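Side-chain contacts in putative transcriptional regulator, IclR family (Arthrobacter aurescens, PDB 3OBF), which probably binds DNA as a transcription factor of the IclR family, the chain studied being its C-terminal effector domain of the GAF-related type: residues Val66-Ala69 and Ser70-Glu73; Arg77-Arg81 and Ser82-Thr86; Tyr98-Arg101 and Leu102-Met106; Pro142-Lys145 and Phe146-Ser149. All blocks are in the same frame, centred on the assembly; numbering follows the deposited sequence.

Interaction 1. Residues Val66-Ala69 and Ser70-Glu73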
loop_
_atom_site.group_PDB
_atom_site.type_symbol
_atom_site.label_atom_id
_atom_site.label_comp_id
_atom_site.label_asym_id
_atom_site.label_seq_id
_atom_site.Cartn_x
_atom_site.Cartn_y
_atom_site.Cartn_z
ATOM N N VAL A 66 0.416 5.217 1.045
ATOM C CA VAL A 66 1.760 5.167 0.433
ATOM C C VAL A 66 1.849 6.135 -0.764
ATOM O O VAL A 66 2.767 6.968 -0.841
ATOM C CB VAL A 66 2.072 3.731 0.005
ATOM C CG1 VAL A 66 3.276 3.660 -0.899
ATOM C CG2 VAL A 66 2.270 2.891 1.219
ATOM N N PHE A 67 0.892 6.039 -1.686
ATOM C CA PHE A 67 0.909 6.945 -2.819
ATOM C C PHE A 67 0.701 8.421 -2.459
ATOM O O PHE A 67 1.330 9.299 -3.036
ATOM C CB PHE A 67 -0.096 6.511 -3.897
ATOM C CG PHE A 67 0.268 5.236 -4.556
ATOM C CD1 PHE A 67 1.492 5.104 -5.220
ATOM C CD2 PHE A 67 -0.595 4.150 -4.509
ATOM C CE1 PHE A 67 1.858 3.904 -5.836
ATOM C CE2 PHE A 67 -0.236 2.933 -5.141
ATOM C CZ PHE A 67 0.990 2.823 -5.815
ATOM N N LEU A 68 -0.184 8.713 -1.527
ATOM C CA LEU A 68 -0.385 10.105 -1.150
ATOM C C LEU A 68 0.864 10.720 -0.472
ATOM O O LEU A 68 1.071 11.934 -0.528
ATOM C CB LEU A 68 -1.642 10.239 -0.297
ATOM C CG LEU A 68 -2.981 10.009 -1.024
ATOM C CD1 LEU A 68 -4.140 10.172 -0.052
ATOM C CD2 LEU A 68 -3.165 10.977 -2.154
ATOM N N ALA A 69 1.699 9.886 0.151
ATOM C CA ALA A 69 3.012 10.339 0.630
ATOM C C ALA A 69 3.902 10.870 -0.496
ATOM O O ALA A 69 4.767 11.713 -0.265
ATOM C CB ALA A 69 3.728 9.234 1.427
ATOM N N SER A 70 3.668 10.413 -1.724
ATOM C CA SER A 70 4.438 10.910 -2.870
ATOM C C SER A 70 3.889 12.213 -3.450
ATOM O O SER A 70 4.564 12.839 -4.269
ATOM C CB SER A 70 4.506 9.871 -3.998
ATOM O OG SER A 70 3.282 9.848 -4.725
ATOM N N GLU A 71 2.681 12.614 -3.045
ATOM C CA GLU A 71 2.074 13.853 -3.533
ATOM C C GLU A 71 2.490 15.092 -2.716
ATOM O O GLU A 71 2.946 15.022 -1.577
ATOM C CB GLU A 71 0.532 13.757 -3.548
ATOM C CG GLU A 71 -0.067 12.642 -4.435
ATOM C CD GLU A 71 -0.000 12.921 -5.955
ATOM O OE1 GLU A 71 0.429 14.024 -6.375
ATOM O OE2 GLU A 71 -0.396 12.026 -6.743
ATOM N N ASN A 72 2.318 16.239 -3.327
ATOM C CA ASN A 72 2.450 17.482 -2.632
ATOM C C ASN A 72 1.297 17.586 -1.584
ATOM O O ASN A 72 0.181 17.111 -1.833
ATOM C CB ASN A 72 2.384 18.574 -3.711
ATOM C CG ASN A 72 2.357 19.914 -3.153
ATOM O OD1 ASN A 72 1.298 20.392 -2.752
ATOM N ND2 ASN A 72 3.507 20.576 -3.130
ATOM N N GLU A 73 1.599 18.154 -0.407
ATOM C CA GLU A 73 0.613 18.335 0.685
ATOM C C GLU A 73 -0.691 18.928 0.198
ATOM O O GLU A 73 -1.765 18.431 0.513
ATOM C CB GLU A 73 1.163 19.218 1.814
ATOM C CG GLU A 73 1.767 18.411 2.979
ATOM C CD GLU A 73 2.267 19.255 4.166
ATOM O OE1 GLU A 73 3.145 18.734 4.908
ATOM O OE2 GLU A 73 1.803 20.416 4.355
HETATM O O HOH W 1 1.964 14.145 0.840
#

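Interaction 2. Residues Arg77-Arg81 and Ser82-Thr86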
loop_
_atom_site.group_PDB
_atom_site.type_symbol
_atom_site.label_atom_id
_atom_site.label_comp_id
_atom_site.label_asym_id
_atom_site.label_seq_id
_atom_site.Cartn_x
_atom_site.Cartn_y
_atom_site.Cartn_z
ATOM N N ARG A 77 -4.513 17.668 0.259
ATOM C CA ARG A 77 -5.635 18.477 0.762
ATOM C C ARG A 77 -6.792 18.569 -0.243
ATOM O O ARG A 77 -7.965 18.374 0.102
ATOM C CB ARG A 77 -5.177 19.898 1.133
ATOM C CG ARG A 77 -4.333 19.969 2.397
ATOM C CD ARG A 77 -3.935 21.449 2.810
ATOM N NE ARG A 77 -2.853 21.379 3.802
ATOM C CZ ARG A 77 -1.590 21.789 3.601
ATOM N NH1 ARG A 77 -1.224 22.371 2.449
ATOM N NH2 ARG A 77 -0.679 21.643 4.570
ATOM N N GLN A 78 -6.453 18.862 -1.485
ATOM C CA GLN A 78 -7.440 18.972 -2.530
ATOM C C GLN A 78 -8.193 17.666 -2.774
ATOM O O GLN A 78 -9.410 17.681 -2.910
ATOM C CB GLN A 78 -6.772 19.488 -3.798
ATOM C CG GLN A 78 -6.216 20.903 -3.587
ATOM C CD GLN A 78 -5.187 21.326 -4.621
ATOM O OE1 GLN A 78 -4.657 20.502 -5.381
ATOM N NE2 GLN A 78 -4.884 22.633 -4.647
ATOM N N LEU A 79 -7.476 16.549 -2.830
ATOM C CA LEU A 79 -8.084 15.226 -2.972
ATOM C C LEU A 79 -9.017 14.876 -1.809
ATOM O O LEU A 79 -10.071 14.270 -2.002
ATOM C CB LEU A 79 -6.995 14.142 -3.117
ATOM C CG LEU A 79 -6.322 14.066 -4.492
ATOM C CD1 LEU A 79 -5.077 13.203 -4.423
ATOM C CD2 LEU A 79 -7.303 13.509 -5.545
ATOM N N LEU A 80 -8.664 15.253 -0.597
ATOM C CA LEU A 80 -9.570 14.942 0.513
ATOM C C LEU A 80 -10.820 15.839 0.512
ATOM O O LEU A 80 -11.932 15.333 0.602
ATOM C CB LEU A 80 -8.838 14.988 1.850
ATOM C CG LEU A 80 -7.725 13.941 2.040
ATOM C CD1 LEU A 80 -6.827 14.304 3.212
ATOM C CD2 LEU A 80 -8.328 12.565 2.250
ATOM N N ARG A 81 -10.641 17.155 0.373
ATOM C CA ARG A 81 -11.762 18.104 0.422
ATOM C C ARG A 81 -12.679 17.996 -0.805
ATOM O O ARG A 81 -13.845 18.388 -0.737
ATOM C CB ARG A 81 -11.276 19.562 0.550
ATOM C CG ARG A 81 -10.296 19.845 1.668
ATOM C CD ARG A 81 -11.012 19.996 2.988
ATOM N NE ARG A 81 -10.112 20.144 4.143
ATOM C CZ ARG A 81 -9.861 21.301 4.761
ATOM N NH1 ARG A 81 -10.429 22.428 4.342
ATOM N NH2 ARG A 81 -9.048 21.336 5.810
ATOM N N SER A 82 -12.139 17.502 -1.924
ATOM C CA SER A 82 -12.962 17.232 -3.094
ATOM C C SER A 82 -13.765 15.942 -2.970
ATOM O O SER A 82 -14.679 15.730 -3.741
ATOM C CB SER A 82 -12.114 17.143 -4.372
ATOM O OG SER A 82 -11.421 15.901 -4.424
ATOM N N GLY A 83 -13.382 15.041 -2.066
ATOM C CA GLY A 83 -14.050 13.764 -1.971
ATOM C C GLY A 83 -13.500 12.741 -2.952
ATOM O O GLY A 83 -13.970 11.609 -2.976
ATOM N N SER A 84 -12.497 13.096 -3.749
ATOM C CA SER A 84 -11.876 12.076 -4.620
ATOM C C SER A 84 -11.310 10.932 -3.806
ATOM O O SER A 84 -11.462 9.780 -4.168
ATOM C CB SER A 84 -10.744 12.663 -5.471
ATOM O OG SER A 84 -11.298 13.614 -6.325
ATOM N N ILE A 85 -10.599 11.273 -2.742
ATOM C CA ILE A 85 -10.126 10.284 -1.770
ATOM C C ILE A 85 -11.005 10.480 -0.526
ATOM O O ILE A 85 -11.169 11.609 -0.097
ATOM C CB ILE A 85 -8.626 10.487 -1.464
ATOM C CG1 ILE A 85 -7.771 10.244 -2.727
ATOM C CG2 ILE A 85 -8.172 9.610 -0.350
ATOM C CD1 ILE A 85 -7.793 8.828 -3.262
ATOM N N THR A 86 -11.612 9.405 0.001
ATOM C CA THR A 86 -12.593 9.550 1.078
ATOM C C THR A 86 -11.968 9.334 2.441
ATOM O O THR A 86 -11.100 8.455 2.635
ATOM C CB THR A 86 -13.852 8.652 0.912
ATOM O OG1 THR A 86 -13.469 7.285 1.008
ATOM C CG2 THR A 86 -14.573 8.917 -0.443
HETATM O O HOH W 2 -12.580 13.032 1.675
#

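Interaction 3. Residues Tyr98-Arg101 and Leu102-Met106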
loop_
_atom_site.group_PDB
_atom_site.type_symbol
_atom_site.label_atom_id
_atom_site.label_comp_id
_atom_site.label_asym_id
_atom_site.label_seq_id
_atom_site.Cartn_x
_atom_site.Cartn_y
_atom_site.Cartn_z
ATOM N N TYR A 98 -3.694 13.285 9.269
ATOM C CA TYR A 98 -3.543 12.346 8.158
ATOM C C TYR A 98 -2.216 12.568 7.446
ATOM O O TYR A 98 -1.533 11.620 7.096
ATOM C CB TYR A 98 -4.710 12.436 7.171
ATOM C CG TYR A 98 -4.572 11.447 6.035
ATOM C CD1 TYR A 98 -4.939 10.101 6.194
ATOM C CD2 TYR A 98 -4.058 11.843 4.806
ATOM C CE1 TYR A 98 -4.804 9.195 5.151
ATOM C CE2 TYR A 98 -3.916 10.940 3.758
ATOM C CZ TYR A 98 -4.284 9.626 3.941
ATOM O OH TYR A 98 -4.155 8.761 2.897
ATOM N N LEU A 99 -1.856 13.836 7.271
ATOM C CA LEU A 99 -0.580 14.219 6.667
ATOM C C LEU A 99 0.617 13.738 7.491
ATOM O O LEU A 99 1.621 13.321 6.911
ATOM C CB LEU A 99 -0.496 15.746 6.459
ATOM C CG LEU A 99 -1.305 16.294 5.269
ATOM C CD1 LEU A 99 -1.396 17.858 5.229
ATOM C CD2 LEU A 99 -0.782 15.780 3.949
ATOM N N LEU A 100 0.508 13.819 8.821
ATOM C CA LEU A 100 1.551 13.316 9.723
ATOM C C LEU A 100 1.615 11.807 9.627
ATOM O O LEU A 100 2.703 11.226 9.592
ATOM C CB LEU A 100 1.288 13.744 11.175
ATOM C CG LEU A 100 2.164 13.224 12.335
ATOM C CD1 LEU A 100 3.682 13.329 12.064
ATOM C CD2 LEU A 100 1.843 13.941 13.641
ATOM N N ARG A 101 0.444 11.178 9.541
ATOM C CA ARG A 101 0.358 9.731 9.386
ATOM C C ARG A 101 1.092 9.269 8.106
ATOM O O ARG A 101 1.718 8.213 8.079
ATOM C CB ARG A 101 -1.105 9.307 9.405
ATOM C CG ARG A 101 -1.338 7.869 9.726
ATOM C CD ARG A 101 -2.697 7.429 9.174
ATOM N NE ARG A 101 -2.827 5.969 9.209
ATOM C CZ ARG A 101 -3.609 5.284 10.043
ATOM N NH1 ARG A 101 -4.365 5.915 10.934
ATOM N NH2 ARG A 101 -3.637 3.963 9.969
ATOM N N LEU A 102 1.034 10.091 7.066
ATOM C CA LEU A 102 1.769 9.851 5.835
ATOM C C LEU A 102 3.288 9.886 6.073
ATOM O O LEU A 102 4.001 8.929 5.742
ATOM C CB LEU A 102 1.339 10.843 4.732
ATOM C CG LEU A 102 -0.125 10.796 4.269
ATOM C CD1 LEU A 102 -0.285 11.625 3.032
ATOM C CD2 LEU A 102 -0.636 9.337 4.037
ATOM N N LYS A 103 3.769 10.955 6.689
ATOM C CA LYS A 103 5.201 11.082 6.970
ATOM C C LYS A 103 5.693 9.939 7.855
ATOM O O LYS A 103 6.779 9.409 7.627
ATOM C CB LYS A 103 5.539 12.437 7.610
ATOM C CG LYS A 103 5.685 13.600 6.597
ATOM C CD LYS A 103 5.709 14.962 7.327
ATOM C CE LYS A 103 5.342 16.097 6.385
ATOM N NZ LYS A 103 4.435 17.037 7.078
ATOM N N GLU A 104 4.895 9.551 8.849
ATOM C CA GLU A 104 5.287 8.454 9.733
ATOM C C GLU A 104 5.434 7.139 8.978
ATOM O O GLU A 104 6.284 6.315 9.306
ATOM C CB GLU A 104 4.324 8.328 10.910
ATOM C CG GLU A 104 4.467 9.535 11.877
ATOM C CD GLU A 104 3.549 9.470 13.079
ATOM O OE1 GLU A 104 2.434 8.913 12.958
ATOM O OE2 GLU A 104 3.954 9.971 14.157
ATOM N N SER A 105 4.630 6.959 7.943
ATOM C CA SER A 105 4.690 5.726 7.199
ATOM C C SER A 105 5.982 5.655 6.387
ATOM O O SER A 105 6.587 4.601 6.275
ATOM C CB SER A 105 3.442 5.557 6.339
ATOM O OG SER A 105 3.424 6.503 5.280
HETATM N N MSE A 106 6.423 6.794 5.864
HETATM C CA MSE A 106 7.674 6.869 5.107
HETATM C C MSE A 106 8.857 6.551 6.005
HETATM O O MSE A 106 9.766 5.816 5.611
HETATM C CB MSE A 106 7.846 8.254 4.467
HETATM C CG MSE A 106 6.907 8.538 3.286
HETATM SE SE MSE A 106 7.035 7.224 1.781
HETATM C CE MSE A 106 5.502 5.995 2.218
#

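Interaction 4. Residues Pro142-Lys145 and Phe146-Ser149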
loop_
_atom_site.group_PDB
_atom_site.type_symbol
_atom_site.label_atom_id
_atom_site.label_comp_id
_atom_site.label_asym_id
_atom_site.label_seq_id
_atom_site.Cartn_x
_atom_site.Cartn_y
_atom_site.Cartn_z
ATOM N N PRO A 142 -2.763 -7.391 1.924
ATOM C CA PRO A 142 -4.055 -7.355 2.629
ATOM C C PRO A 142 -4.314 -8.674 3.363
ATOM O O PRO A 142 -3.850 -9.708 2.918
ATOM C CB PRO A 142 -5.044 -7.180 1.493
ATOM C CG PRO A 142 -4.342 -7.976 0.258
ATOM C CD PRO A 142 -2.862 -7.982 0.571
ATOM N N ALA A 143 -5.036 -8.651 4.477
ATOM C CA ALA A 143 -5.330 -9.876 5.241
ATOM C C ALA A 143 -6.653 -9.726 6.041
ATOM O O ALA A 143 -7.082 -8.596 6.323
ATOM C CB ALA A 143 -4.165 -10.210 6.174
ATOM N N PRO A 144 -7.317 -10.851 6.380
ATOM C CA PRO A 144 -8.530 -10.668 7.221
ATOM C C PRO A 144 -8.168 -10.319 8.668
ATOM O O PRO A 144 -7.237 -10.924 9.238
ATOM C CB PRO A 144 -9.251 -12.017 7.141
ATOM C CG PRO A 144 -8.287 -12.981 6.460
ATOM C CD PRO A 144 -7.232 -12.190 5.761
ATOM N N LYS A 145 -8.875 -9.328 9.233
ATOM C CA LYS A 145 -8.587 -8.860 10.587
ATOM C C LYS A 145 -8.617 -9.968 11.637
ATOM O O LYS A 145 -7.762 -9.987 12.511
ATOM C CB LYS A 145 -9.482 -7.693 11.023
ATOM C CG LYS A 145 -8.953 -6.969 12.282
ATOM C CD LYS A 145 -9.370 -5.488 12.328
ATOM C CE LYS A 145 -9.162 -4.878 13.707
ATOM N NZ LYS A 145 -10.262 -3.907 14.081
ATOM N N PHE A 146 -9.567 -10.902 11.529
ATOM C CA PHE A 146 -9.700 -11.936 12.559
ATOM C C PHE A 146 -8.383 -12.674 12.888
ATOM O O PHE A 146 -8.151 -13.037 14.039
ATOM C CB PHE A 146 -10.852 -12.922 12.265
ATOM C CG PHE A 146 -10.590 -13.851 11.108
ATOM C CD1 PHE A 146 -9.814 -15.006 11.277
ATOM C CD2 PHE A 146 -11.130 -13.586 9.848
ATOM C CE1 PHE A 146 -9.559 -15.869 10.206
ATOM C CE2 PHE A 146 -10.887 -14.451 8.781
ATOM C CZ PHE A 146 -10.098 -15.591 8.959
ATOM N N ARG A 147 -7.507 -12.867 11.898
ATOM C CA ARG A 147 -6.323 -13.687 12.146
ATOM C C ARG A 147 -5.059 -12.878 12.322
ATOM O O ARG A 147 -3.980 -13.433 12.504
ATOM C CB ARG A 147 -6.157 -14.804 11.094
ATOM C CG ARG A 147 -6.175 -14.382 9.625
ATOM C CD ARG A 147 -5.716 -15.558 8.745
ATOM N NE ARG A 147 -5.433 -15.164 7.358
ATOM C CZ ARG A 147 -6.041 -15.682 6.291
ATOM N NH1 ARG A 147 -6.969 -16.632 6.451
ATOM N NH2 ARG A 147 -5.722 -15.256 5.063
ATOM N N VAL A 148 -5.201 -11.564 12.288
ATOM C CA VAL A 148 -4.051 -10.668 12.352
ATOM C C VAL A 148 -4.215 -9.745 13.532
ATOM O O VAL A 148 -5.139 -8.936 13.579
ATOM C CB VAL A 148 -3.862 -9.793 11.058
ATOM C CG1 VAL A 148 -2.637 -8.915 11.193
ATOM C CG2 VAL A 148 -3.726 -10.654 9.810
ATOM N N SER A 149 -3.308 -9.890 14.482
ATOM C CA SER A 149 -3.229 -9.032 15.633
ATOM C C SER A 149 -2.246 -7.927 15.288
ATOM O O SER A 149 -1.555 -7.984 14.242
ATOM C CB SER A 149 -2.682 -9.840 16.816
ATOM O OG SER A 149 -1.351 -10.243 16.539
#

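Interaction 1. Residues Val66-Ala69 and Ser70-Glu73
S70 folds back over the last turn of helix 62-69 and grips the carbonyl oxygen of F67 with two donors. The hydroxyl bond, 2.6 Å from S70 OG to F67 O, lies in the plane of the F67 carbonyl, whereas the amide comes from above that plane, with S70 N 2.9 Å from F67 O. A chi1 of 78° makes the first possible, since it sets OG between the backbone N and carbonyl carbon of S70, facing the preceding turn. One residue on, E71 N donates to L68 O over 3.1 Å. Both amide bonds span three residues, the spacing of 3-10 turns, and they carry the chain out of the helix. A water donates to L68 O and E71 O, lying 2.7 Å from L68 O, so this oxygen too has two donors. Within the IclR effector domain, helix 62-69 rests against the antiparallel sheet, V66 touching strands 121-129 and 135-144. The aliphatic part of E71 packs lightly on L68, with E71 CG 4.2 Å from L68 CD2. Its chain then bends at chi2 (-74°), and OE2 accepts a hydrogen bond from W29 NE1; the W29 ring also meets that of F67, their planes about 20° apart. Farther out, N72 OD1 caps D74 N at the start of helix 73-82, and E73 forms salt bridges with R77 and K103.

Interaction 2. Residues Arg77-Arg81 and Ser82-Thr86
S82 meets Q78 through the backbone, S82 N donating to Q78 O over 2.9 Å as one of the last regular i to i+4 bonds of helix 73-82. Its hydroxyl is paired within the turn, S82 OG lying 3.0 Å from S84 OG in a hydrogen bond that either serine could donate. G83 then breaks the helical path with a positive phi of 85°, where a beta carbon would press against the carbonyl oxygen of S82. Its amide tightens the turn to i to i+3, G83 N reaching L80 O at 3.1 Å. S84 doubles back onto the helix, S84 CB packing closely against L79 CD2 at 3.5 Å. I85 completes the return: I85 N donates to L79 O over 3.1 Å, nearly straight at 171°, though from above the carbonyl plane. A chi1 of -64° sets CG1 of I85 beside its backbone N and CG2 opposite that N, which directs I85 CG1 to L79 CB at 4.0 Å and I85 CG2 to L80 CD2 at 3.9 Å. Outside the turn, S84 O accepts from N57 ND2, and I85 also touches V64 and L68 of helix 62-69. A water donates to both L80 O, 2.6 Å away, and I85 O. The carbonyls of Q78, L79 and L80, near the end of the helix, are thus all met by backbone amides, one of them also by water, while L79, L80 and I85 supply the apolar packing.

Interaction 3. Residues Tyr98-Arg101 and Leu102-Met106
Y98 and L102 stand one helical turn apart, the phenol ring meeting L102 CD2 obliquely, with CD1 also close by. L102 CD2 lies 3.7 Å from Y98 CZ, and L102 CD1 3.8 Å from Y98 CE2. In Y98 chi1 is -179°, which places CG opposite the backbone N, while in L102 chi1 is -62°, bringing CG beside its own N and back toward the preceding turn; the two side chains therefore converge. The tyrosine hydroxyl ends in a hydrogen bond with A59 O, fixing the far end of the ring. With an alanine here, A59 O would probably lose its hydroxyl partner and the methyls of L102 their aromatic neighbour. On another flank, L100 leans over the aliphatic part of E104, L100 CD1 lying 3.9 Å from E104 CG, and beneath them E104 N donates to L100 O over 2.9 Å, nearly along the C=O axis. S105 OG turns back to L102 O at 2.5 Å, in the carbonyl plane and on a lone pair; M106 N donates to that same oxygen. R101 is extended and carries its guanidinium to E116, V112 O and Q65 OE1. The i to i+4 spacing is that of an alpha-helix, and helix 92-108 is amphipathic: buried Y98, L99 and L102 face helices 62-69 and 73-82, while L100, K103 and E104 are exposed.

Interaction 4. Residues Pro142-Lys145 and Phe146-Ser149
A short 3-10 turn at the end of strand 135-144 brings F146 and R147 back onto the ring of P144. The guanidinium of R147 lays one face over the proline, with P144 CG 3.5 Å above its plane and over its centre, and P144 CD is likewise 3.5 Å from R147 NH2. This face-on contact depends on a chi1 of 53°, which puts CG of R147 between its backbone N and carbonyl carbon, followed by a chain extended to NE. F146 meets a different part of the same ring, its CE2 only 3.4 Å from P144 CB, at an oblique approach. Backbone bonds hold the turn: V148 N donates to K145 O over 3.0 Å, and R147 N makes a weak bond with P144 O at 3.3 Å. The return of the chain also sets V148 CG2 3.7 Å from A143 CB. The guanidinium is held from outside as well, NH2 in a salt bridge with E22 and NH1 bonded to H44 O. A leucine in place of R147 is likely to leave the E22 carboxylate without its mate and P144 without the flat group laid against it. K145 makes a cation-pi contact with F114. On the sheet side, A143 pairs through its backbone with V122 of strand 121-129, which V148 also touches, and S149, at the N-cap of helix 150-170, makes a weak bond to T152 N.

Going from the N terminus, the four contacts come in series, none nesting within or crossing another. Interaction 1 closes the link between helices 62-69 and 73-82, interaction 2 turns the chain out of helix 73-82, and interaction 3 lies within helix 92-108. These three meet: L68 of interaction 1 packs on L79 and I85 of interaction 2 and on Y98 of interaction 3, while L80 touches Y98 between interactions 2 and 3, so three successive helices are tied together. Interaction 4 turns strand 135-144 toward helix 150-170. It stands apart, its nearest atoms about 11 Å from those of interactions 1 and 3, and lies across the chain's centre from interaction 1.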